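Local atomic coordinates of yeast glycogen phosphorylase (Saccharomyces cerevisiae, PDB entry 1YGP), a protein that is a glycogen phosphorylase, a member of the carbohydrate phosphorylase family in the GT-B clan, and binds pyridoxal-5'-phosphate in a pocket. Residues D433-F438 with I456-E461; S534-D539 with T552-Y557; I623-A628 with R644-K649. All coordinates share one frame; numbering follows the deposited sequence.

In the fold
The three contacts follow one another along the chain without overlap, and none touches another. Contact 1 joins helix 425-445 to the turn entering strand 459-460, the edge strand of a small three-stranded antiparallel sheet. Contact 2 joins the end of helix 527-536 to the loop that precedes helix 562-584. Contact 3 joins helix 615-634 to the approach to strand 649-654 in the six-stranded parallel sheet. The centre of contact 1 lies about 56 Å from that of contact 2 and about 58 Å from that of contact 3. Contacts 2 and 3 are closer, about 37 Å between centres; contact 2 touches helix 842-856 and contact 3 the preceding helix 820-840. Each is a local contact in this large two-domain GT-B fold.

Contact 1 (D433-F438 with I456-E461); sequences DINWFF and ISIIEE
Asn435 uses both ends of its amide, one on the backbone N of Ile458 and one on the side chain of Ser457. OD1 of Asn435 accepts a hydrogen bond from N of Ile458 at 2.9 Å, with an N-H...O angle of 157°. The N-H comes from above the carbonyl plane. The amide nitrogen, ND2 of Asn435, donates to OG of Ser457 at 3.1 Å, tilted from the amide plane. CG of Asn435 is anti to the backbone N (chi1 -172°), which sends the amide out from the helix. Ser457 OG in turn donates to O of Ile459 at 3.0 Å, a bond that spans the turn.

Apolar groups pack beside the amide. The ring of Phe438 crosses Ile456 at about a right angle, with CE2 of Phe438 3.8 Å from CG2 of Ile456. O of Ile456 lies at the ring edge. CG2 of Ile434 meets CD1 of Ile458 at 4.0 Å.

The packing ends beyond Ile459. Glu460 pairs with Lys414 and the exposed Glu461 with Arg466. The contact sets helix 425-445 against the turn that leads into strand 459-460, an edge strand of the three-stranded antiparallel sheet, with a buried asparagine bonded to that turn.

Contact 2 (S534-D539 with T552-Y557); sequences SETLND and TQLEKY
Leu537 sits against Gln553, Leu554 and Tyr557 with the end of its side chain. CG of Leu537 is 3.7 Å from CD of Gln553, and about as close to OE1 and NE2 of that amide. The two side chains run antiparallel alongside each other. Leu554 comes across Leu537 at about a right angle, and its CD2 lies 3.7 Å from CD1 of Leu537. The same methyl, CD1 of Leu537, approaches CE1 of Tyr557 at 4.1 Å. Thr536 adds to the contact, with OG1 3.9 Å from CD2 of Leu554. No hydrogen bond crosses between the segments, so they are held by van der Waals contact.

The next shell fixes these groups. NE2 of Gln553 donates to OH of Tyr557 at 3.0 Å. The hydroxyl oxygen lies in the amide plane, and NE2 lies at the edge of the Tyr557 ring. This bond ties the two side chains together beside Leu537. Gln553 can reach that far because its chain is extended beyond CG and leaves with CG anti to the backbone N (chi1 -172°). On the other segment, OG1 of Thr536 bonds back to O of Leu532 in its own helix.

The backbone sets the outer frame. Asn538 ends the helix with positive phi in a Schellman motif. N of Asp539 bonds to O of Ser534 at 2.9 Å, and N of Asn538 bonds to O of Glu535 at 2.9 Å. Asp539 makes a salt bridge with Lys550. Residues 552-555 form 3-10 turns.

The contact lies at the protein surface, where the C-terminal end of helix 527-536 meets the loop before helix 562-584. Phe563 of helix 562-584 touches both Thr536 and Leu554, while Val850 of helix 842-856 packs on Leu554.

Contact 3 (I623-A628 with R644-K649); sequences IYRYLA and RKYPRK. Unlike the reference sequence in segment 644-649: Arg644 (reference Lys).
Arg625 lays its guanidinium between Tyr646 and Lys649. CB of Tyr646 is 3.7 Å above one face, off centre, near its edge. CD of Lys649 lies over the centre of the opposite face, 3.9 Å from CZ of Arg625. The flat group is thus sandwiched between two aliphatic carbons, and its plane stands 63° from that of the Tyr646 ring.

The edge of the guanidinium carries the polar contact. NH1 of Arg625 donates to O of Pro647 at 2.8 Å, with an N-H...O angle of 163°. The oxygen lies in the guanidinium plane, although NH1 sits above the carbonyl plane of Pro647. A weak second bond runs from NH2 of Arg625 to the same oxygen. A bend at chi3 (-104°) turns the head of Arg625 to meet it. Outside the two segments, Asp835 of helix 820-840 forms a salt bridge with NH2 of Arg625. Its negative charge probably offsets the nearness of Arg625 and Lys649.

Nearer the helix, CB of Ala628 packs against Tyr646, 3.6 Å from its CZ, and CG of Arg625 lies 3.7 Å from CD1 of the ring.

The contact lies within the beta-alpha-beta crossover from strand 601-606 through helices 615-634 and 639-645 to the adjacent parallel strand 649-654, the repeating unit of Rossmann-like domains such as those of the GT-B fold.

Contact 1 (D433-F438 with I456-E461)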
loop_
_atom_site.group_PDB
_atom_site.type_symbol
_atom_site.label_atom_id
_atom_site.label_comp_id
_atom_site.label_asym_id
_atom_site.label_seq_id
_atom_site.Cartn_x
_atom_site.Cartn_y
_atom_site.Cartn_z
ATOM N N ASP A 433 40.069 10.234 10.938
ATOM C CA ASP A 433 41.229 9.979 10.095
ATOM C C ASP A 433 41.371 10.922 8.916
ATOM O O ASP A 433 42.437 11.515 8.718
ATOM C CB ASP A 433 41.194 8.574 9.543
ATOM C CG ASP A 433 41.668 7.470 10.481
ATOM O OD1 ASP A 433 41.761 7.658 11.698
ATOM O OD2 ASP A 433 41.937 6.391 9.960
ATOM N N ILE A 434 40.281 11.090 8.166
ATOM C CA ILE A 434 40.196 11.983 7.019
ATOM C C ILE A 434 40.678 13.376 7.433
ATOM O O ILE A 434 41.568 13.964 6.809
ATOM C CB ILE A 434 38.699 11.944 6.544
ATOM C CG1 ILE A 434 38.456 10.646 5.748
ATOM C CG2 ILE A 434 38.349 13.188 5.715
ATOM C CD1 ILE A 434 36.988 10.335 5.357
ATOM N N ASN A 435 40.145 13.884 8.546
ATOM C CA ASN A 435 40.483 15.211 9.051
ATOM C C ASN A 435 41.945 15.311 9.433
ATOM O O ASN A 435 42.563 16.355 9.215
ATOM C CB ASN A 435 39.659 15.568 10.288
ATOM C CG ASN A 435 39.859 17.017 10.714
ATOM O OD1 ASN A 435 39.541 17.944 9.989
ATOM N ND2 ASN A 435 40.326 17.369 11.891
ATOM N N TRP A 436 42.513 14.220 9.963
ATOM C CA TRP A 436 43.887 14.207 10.431
ATOM C C TRP A 436 44.838 14.449 9.289
ATOM O O TRP A 436 45.619 15.404 9.322
ATOM C CB TRP A 436 44.262 12.868 11.081
ATOM C CG TRP A 436 45.675 12.890 11.636
ATOM C CD1 TRP A 436 46.667 12.230 10.965
ATOM C CD2 TRP A 436 46.112 13.540 12.773
ATOM N NE1 TRP A 436 47.748 12.463 11.670
ATOM C CE2 TRP A 436 47.480 13.225 12.746
ATOM C CE3 TRP A 436 45.608 14.325 13.813
ATOM C CZ2 TRP A 436 48.348 13.681 13.747
ATOM C CZ3 TRP A 436 46.471 14.785 14.817
ATOM C CH2 TRP A 436 47.830 14.463 14.784
ATOM N N PHE A 437 44.777 13.605 8.274
ATOM C CA PHE A 437 45.670 13.797 7.165
ATOM C C PHE A 437 45.430 15.153 6.490
ATOM O O PHE A 437 46.400 15.818 6.121
ATOM C CB PHE A 437 45.471 12.650 6.206
ATOM C CG PHE A 437 45.803 11.297 6.820
ATOM C CD1 PHE A 437 47.065 11.046 7.354
ATOM C CD2 PHE A 437 44.839 10.289 6.834
ATOM C CE1 PHE A 437 47.347 9.790 7.894
ATOM C CE2 PHE A 437 45.134 9.040 7.377
ATOM C CZ PHE A 437 46.386 8.789 7.906
ATOM N N PHE A 438 44.188 15.649 6.364
ATOM C CA PHE A 438 43.903 16.942 5.733
ATOM C C PHE A 438 44.623 18.032 6.512
ATOM O O PHE A 438 45.341 18.836 5.924
ATOM C CB PHE A 438 42.383 17.209 5.726
ATOM C CG PHE A 438 41.991 18.629 5.363
ATOM C CD1 PHE A 438 42.237 19.147 4.089
ATOM C CD2 PHE A 438 41.382 19.436 6.324
ATOM C CE1 PHE A 438 41.879 20.469 3.783
ATOM C CE2 PHE A 438 41.025 20.761 6.017
ATOM C CZ PHE A 438 41.274 21.279 4.747
ATOM N N ILE A 456 39.811 25.741 9.456
ATOM C CA ILE A 456 39.564 24.913 8.300
ATOM C C ILE A 456 39.215 23.488 8.731
ATOM O O ILE A 456 38.851 22.680 7.872
ATOM C CB ILE A 456 40.868 25.064 7.418
ATOM C CG1 ILE A 456 40.475 24.936 5.963
ATOM C CG2 ILE A 456 41.950 24.024 7.762
ATOM C CD1 ILE A 456 41.619 25.188 4.963
ATOM N N SER A 457 39.296 23.132 10.016
ATOM C CA SER A 457 39.067 21.760 10.436
ATOM C C SER A 457 37.644 21.293 10.235
ATOM O O SER A 457 36.690 22.051 10.374
ATOM C CB SER A 457 39.397 21.573 11.912
ATOM O OG SER A 457 39.278 20.237 12.411
ATOM N N ILE A 458 37.529 19.994 9.949
ATOM C CA ILE A 458 36.249 19.341 9.816
ATOM C C ILE A 458 35.691 19.200 11.220
ATOM O O ILE A 458 34.486 19.383 11.366
ATOM C CB ILE A 458 36.412 17.961 9.145
ATOM C CG1 ILE A 458 36.875 18.127 7.706
ATOM C CG2 ILE A 458 35.090 17.216 9.162
ATOM C CD1 ILE A 458 37.249 16.784 7.034
ATOM N N ILE A 459 36.432 18.888 12.284
ATOM C CA ILE A 459 35.790 18.811 13.593
ATOM C C ILE A 459 35.920 20.179 14.244
ATOM O O ILE A 459 37.036 20.699 14.396
ATOM C CB ILE A 459 36.439 17.731 14.505
ATOM C CG1 ILE A 459 35.933 16.361 14.152
ATOM C CG2 ILE A 459 36.017 17.915 15.951
ATOM C CD1 ILE A 459 36.363 15.772 12.805
ATOM N N GLU A 460 34.764 20.756 14.586
ATOM C CA GLU A 460 34.646 22.038 15.264
ATOM C C GLU A 460 34.728 21.756 16.742
ATOM O O GLU A 460 33.862 21.075 17.295
ATOM C CB GLU A 460 33.304 22.706 14.976
ATOM C CG GLU A 460 33.071 24.037 15.677
ATOM C CD GLU A 460 31.791 24.739 15.250
ATOM O OE1 GLU A 460 31.811 25.400 14.213
ATOM O OE2 GLU A 460 30.776 24.641 15.942
ATOM N N GLU A 461 35.770 22.296 17.369
ATOM C CA GLU A 461 36.011 22.110 18.789
ATOM C C GLU A 461 35.138 23.148 19.478
ATOM O O GLU A 461 35.542 24.307 19.565
ATOM C CB GLU A 461 37.474 22.372 19.099
ATOM C CG GLU A 461 38.486 21.734 18.165
ATOM C CD GLU A 461 38.551 20.210 18.149
ATOM O OE1 GLU A 461 38.539 19.585 19.211
ATOM O OE2 GLU A 461 38.654 19.650 17.060
#

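Contact 2 (S534-D539 with T552-Y557)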
loop_
_atom_site.group_PDB
_atom_site.type_symbol
_atom_site.label_atom_id
_atom_site.label_comp_id
_atom_site.label_asym_id
_atom_site.label_seq_id
_atom_site.Cartn_x
_atom_site.Cartn_y
_atom_site.Cartn_z
ATOM N N SER A 534 5.686 28.314 -32.038
ATOM C CA SER A 534 5.869 27.365 -33.126
ATOM C C SER A 534 5.233 27.911 -34.393
ATOM O O SER A 534 5.700 27.626 -35.496
ATOM C CB SER A 534 5.219 26.029 -32.819
ATOM N N GLU A 535 4.196 28.730 -34.262
ATOM C CA GLU A 535 3.570 29.396 -35.382
ATOM C C GLU A 535 4.473 30.525 -35.873
ATOM O O GLU A 535 4.964 30.458 -37.000
ATOM C CB GLU A 535 2.245 29.970 -34.955
ATOM C CG GLU A 535 1.089 29.546 -35.825
ATOM C CD GLU A 535 -0.123 29.175 -34.982
ATOM O OE1 GLU A 535 -0.736 30.052 -34.363
ATOM O OE2 GLU A 535 -0.442 27.989 -34.935
ATOM N N THR A 536 4.831 31.513 -35.059
ATOM C CA THR A 536 5.529 32.679 -35.567
ATOM C C THR A 536 6.914 32.373 -36.093
ATOM O O THR A 536 7.303 32.797 -37.188
ATOM C CB THR A 536 5.580 33.732 -34.457
ATOM O OG1 THR A 536 6.287 33.187 -33.356
ATOM C CG2 THR A 536 4.175 34.129 -34.024
ATOM N N LEU A 537 7.636 31.568 -35.326
ATOM C CA LEU A 537 8.956 31.201 -35.740
ATOM C C LEU A 537 8.923 30.071 -36.744
ATOM O O LEU A 537 9.985 29.662 -37.213
ATOM C CB LEU A 537 9.760 30.843 -34.497
ATOM C CG LEU A 537 10.712 31.917 -33.968
ATOM C CD1 LEU A 537 10.004 33.251 -33.770
ATOM C CD2 LEU A 537 11.291 31.425 -32.659
ATOM N N ASN A 538 7.733 29.565 -37.112
ATOM C CA ASN A 538 7.561 28.508 -38.117
ATOM C C ASN A 538 8.377 27.266 -37.793
ATOM O O ASN A 538 9.164 26.743 -38.595
ATOM C CB ASN A 538 7.965 29.032 -39.506
ATOM C CG ASN A 538 7.502 28.194 -40.691
ATOM O OD1 ASN A 538 7.038 28.765 -41.674
ATOM N ND2 ASN A 538 7.595 26.873 -40.797
ATOM N N ASP A 539 8.180 26.740 -36.591
ATOM C CA ASP A 539 8.909 25.571 -36.161
ATOM C C ASP A 539 7.978 24.459 -35.678
ATOM O O ASP A 539 7.912 24.172 -34.485
ATOM C CB ASP A 539 9.874 26.053 -35.088
ATOM C CG ASP A 539 10.811 25.009 -34.512
ATOM O OD1 ASP A 539 10.948 23.923 -35.076
ATOM O OD2 ASP A 539 11.403 25.300 -33.479
ATOM N N THR A 552 15.465 34.155 -29.637
ATOM C CA THR A 552 15.838 35.547 -29.847
ATOM C C THR A 552 15.216 36.127 -31.125
ATOM O O THR A 552 15.021 37.341 -31.247
ATOM C CB THR A 552 17.376 35.662 -29.886
ATOM O OG1 THR A 552 17.900 34.538 -30.588
ATOM C CG2 THR A 552 17.961 35.716 -28.506
ATOM N N GLN A 553 14.800 35.278 -32.075
ATOM C CA GLN A 553 14.119 35.708 -33.286
ATOM C C GLN A 553 12.822 36.416 -32.936
ATOM O O GLN A 553 12.387 37.292 -33.693
ATOM C CB GLN A 553 13.798 34.523 -34.174
ATOM C CG GLN A 553 13.244 34.901 -35.555
ATOM C CD GLN A 553 12.785 33.719 -36.415
ATOM O OE1 GLN A 553 13.413 32.658 -36.450
ATOM N NE2 GLN A 553 11.682 33.838 -37.152
ATOM N N LEU A 554 12.203 36.139 -31.785
ATOM C CA LEU A 554 10.964 36.806 -31.425
ATOM C C LEU A 554 11.161 38.319 -31.342
ATOM O O LEU A 554 10.240 39.087 -31.636
ATOM C CB LEU A 554 10.463 36.262 -30.090
ATOM C CG LEU A 554 9.980 34.812 -30.035
ATOM C CD1 LEU A 554 9.996 34.362 -28.588
ATOM C CD2 LEU A 554 8.580 34.672 -30.626
ATOM N N GLU A 555 12.387 38.782 -31.070
ATOM C CA GLU A 555 12.695 40.204 -30.992
ATOM C C GLU A 555 12.346 41.007 -32.237
ATOM O O GLU A 555 11.982 42.181 -32.147
ATOM C CB GLU A 555 14.180 40.426 -30.735
ATOM N N LYS A 556 12.416 40.373 -33.409
ATOM C CA LYS A 556 12.056 41.032 -34.651
ATOM C C LYS A 556 10.581 41.454 -34.630
ATOM O O LYS A 556 10.199 42.600 -34.906
ATOM C CB LYS A 556 12.299 40.066 -35.796
ATOM N N TYR A 557 9.747 40.545 -34.135
ATOM C CA TYR A 557 8.312 40.728 -34.148
ATOM C C TYR A 557 7.857 41.586 -32.990
ATOM O O TYR A 557 6.645 41.775 -32.824
ATOM C CB TYR A 557 7.589 39.378 -34.076
ATOM C CG TYR A 557 8.031 38.363 -35.123
ATOM C CD1 TYR A 557 9.224 37.659 -34.911
ATOM C CD2 TYR A 557 7.272 38.128 -36.275
ATOM C CE1 TYR A 557 9.673 36.728 -35.838
ATOM C CE2 TYR A 557 7.718 37.183 -37.209
ATOM C CZ TYR A 557 8.918 36.491 -36.983
ATOM O OH TYR A 557 9.402 35.564 -37.891
#

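Contact 3 (I623-A628 with R644-K649)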
loop_
_atom_site.group_PDB
_atom_site.type_symbol
_atom_site.label_atom_id
_atom_site.label_comp_id
_atom_site.label_asym_id
_atom_site.label_seq_id
_atom_site.Cartn_x
_atom_site.Cartn_y
_atom_site.Cartn_z
ATOM N N ILE A 623 -1.889 46.746 2.270
ATOM C CA ILE A 623 -2.626 47.549 3.229
ATOM C C ILE A 623 -2.391 49.020 2.941
ATOM O O ILE A 623 -3.400 49.717 2.843
ATOM C CB ILE A 623 -2.207 47.245 4.675
ATOM C CG1 ILE A 623 -2.471 45.787 5.030
ATOM C CG2 ILE A 623 -3.028 48.120 5.608
ATOM C CD1 ILE A 623 -1.902 45.389 6.399
ATOM N N TYR A 624 -1.155 49.502 2.724
ATOM C CA TYR A 624 -0.904 50.905 2.401
ATOM C C TYR A 624 -1.795 51.366 1.255
ATOM O O TYR A 624 -2.530 52.342 1.426
ATOM C CB TYR A 624 0.570 51.155 1.998
ATOM C CG TYR A 624 0.776 52.567 1.434
ATOM C CD1 TYR A 624 0.858 53.668 2.293
ATOM C CD2 TYR A 624 0.774 52.761 0.042
ATOM C CE1 TYR A 624 0.919 54.955 1.757
ATOM C CE2 TYR A 624 0.831 54.041 -0.495
ATOM C CZ TYR A 624 0.903 55.131 0.368
ATOM O OH TYR A 624 0.970 56.402 -0.172
ATOM N N ARG A 625 -1.750 50.711 0.101
ATOM C CA ARG A 625 -2.565 51.099 -1.024
ATOM C C ARG A 625 -4.018 51.137 -0.576
ATOM O O ARG A 625 -4.624 52.192 -0.728
ATOM C CB ARG A 625 -2.374 50.098 -2.155
ATOM C CG ARG A 625 -3.266 50.372 -3.365
ATOM C CD ARG A 625 -3.230 49.219 -4.340
ATOM N NE ARG A 625 -2.427 49.504 -5.516
ATOM C CZ ARG A 625 -3.002 49.484 -6.725
ATOM N NH1 ARG A 625 -4.316 49.219 -6.870
ATOM N NH2 ARG A 625 -2.253 49.672 -7.808
ATOM N N TYR A 626 -4.564 50.098 0.060
ATOM C CA TYR A 626 -5.955 50.073 0.511
ATOM C C TYR A 626 -6.320 51.282 1.388
ATOM O O TYR A 626 -7.345 51.948 1.186
ATOM C CB TYR A 626 -6.211 48.790 1.295
ATOM C CG TYR A 626 -7.624 48.673 1.829
ATOM C CD1 TYR A 626 -8.696 48.564 0.936
ATOM C CD2 TYR A 626 -7.845 48.632 3.209
ATOM C CE1 TYR A 626 -9.996 48.403 1.427
ATOM C CE2 TYR A 626 -9.142 48.471 3.705
ATOM C CZ TYR A 626 -10.209 48.354 2.810
ATOM O OH TYR A 626 -11.493 48.154 3.291
ATOM N N LEU A 627 -5.469 51.591 2.360
ATOM C CA LEU A 627 -5.671 52.735 3.230
ATOM C C LEU A 627 -5.681 54.044 2.446
ATOM O O LEU A 627 -6.508 54.927 2.695
ATOM C CB LEU A 627 -4.570 52.729 4.280
ATOM C CG LEU A 627 -4.977 52.510 5.727
ATOM C CD1 LEU A 627 -6.209 51.611 5.875
ATOM C CD2 LEU A 627 -3.756 51.939 6.410
ATOM N N ALA A 628 -4.815 54.152 1.453
ATOM C CA ALA A 628 -4.771 55.315 0.605
ATOM C C ALA A 628 -6.047 55.423 -0.241
ATOM O O ALA A 628 -6.642 56.497 -0.353
ATOM C CB ALA A 628 -3.553 55.200 -0.287
ATOM N N ARG A 644 -8.027 55.896 -11.155
ATOM C CA ARG A 644 -6.979 56.470 -11.989
ATOM C C ARG A 644 -5.641 56.440 -11.265
ATOM O O ARG A 644 -4.610 56.278 -11.914
ATOM C CB ARG A 644 -7.293 57.930 -12.353
ATOM N N LYS A 645 -5.630 56.602 -9.940
ATOM C CA LYS A 645 -4.391 56.554 -9.180
ATOM C C LYS A 645 -3.956 55.165 -8.727
ATOM O O LYS A 645 -2.760 54.873 -8.654
ATOM C CB LYS A 645 -4.485 57.427 -7.931
ATOM C CG LYS A 645 -3.914 58.815 -8.154
ATOM C CD LYS A 645 -3.310 59.356 -6.858
ATOM C CE LYS A 645 -2.163 58.487 -6.293
ATOM N NZ LYS A 645 -0.995 58.404 -7.164
ATOM N N TYR A 646 -4.903 54.308 -8.353
ATOM C CA TYR A 646 -4.612 52.975 -7.861
ATOM C C TYR A 646 -5.462 52.073 -8.728
ATOM O O TYR A 646 -6.631 51.825 -8.429
ATOM C CB TYR A 646 -5.024 52.817 -6.388
ATOM C CG TYR A 646 -4.312 53.773 -5.455
ATOM C CD1 TYR A 646 -2.956 53.587 -5.199
ATOM C CD2 TYR A 646 -4.993 54.857 -4.898
ATOM C CE1 TYR A 646 -2.270 54.489 -4.391
ATOM C CE2 TYR A 646 -4.310 55.764 -4.088
ATOM C CZ TYR A 646 -2.948 55.572 -3.842
ATOM O OH TYR A 646 -2.247 56.466 -3.053
ATOM N N PRO A 647 -4.976 51.595 -9.860
ATOM C CA PRO A 647 -5.786 50.793 -10.752
ATOM C C PRO A 647 -5.912 49.325 -10.312
ATOM O O PRO A 647 -5.086 48.810 -9.555
ATOM C CB PRO A 647 -5.100 51.014 -12.085
ATOM C CG PRO A 647 -4.068 52.102 -11.869
ATOM C CD PRO A 647 -3.673 51.884 -10.429
ATOM N N ARG A 648 -6.908 48.662 -10.922
ATOM C CA ARG A 648 -7.314 47.269 -10.727
ATOM C C ARG A 648 -6.205 46.210 -10.740
ATOM O O ARG A 648 -5.518 45.979 -11.754
ATOM C CB ARG A 648 -8.369 47.018 -11.793
ATOM C CG ARG A 648 -9.156 45.741 -11.636
ATOM C CD ARG A 648 -10.436 45.789 -12.460
ATOM N NE ARG A 648 -11.543 46.364 -11.704
ATOM C CZ ARG A 648 -12.045 47.580 -11.944
ATOM N NH1 ARG A 648 -11.562 48.376 -12.909
ATOM N NH2 ARG A 648 -13.049 48.006 -11.175
ATOM N N LYS A 649 -6.091 45.545 -9.588
ATOM C CA LYS A 649 -5.011 44.631 -9.255
ATOM C C LYS A 649 -5.594 43.457 -8.477
ATOM O O LYS A 649 -6.659 43.572 -7.855
ATOM C CB LYS A 649 -4.014 45.377 -8.380
ATOM C CG LYS A 649 -2.606 44.867 -8.143
ATOM C CD LYS A 649 -2.083 45.675 -6.971
ATOM C CE LYS A 649 -0.554 45.672 -6.801
ATOM N NZ LYS A 649 0.172 46.447 -7.802
#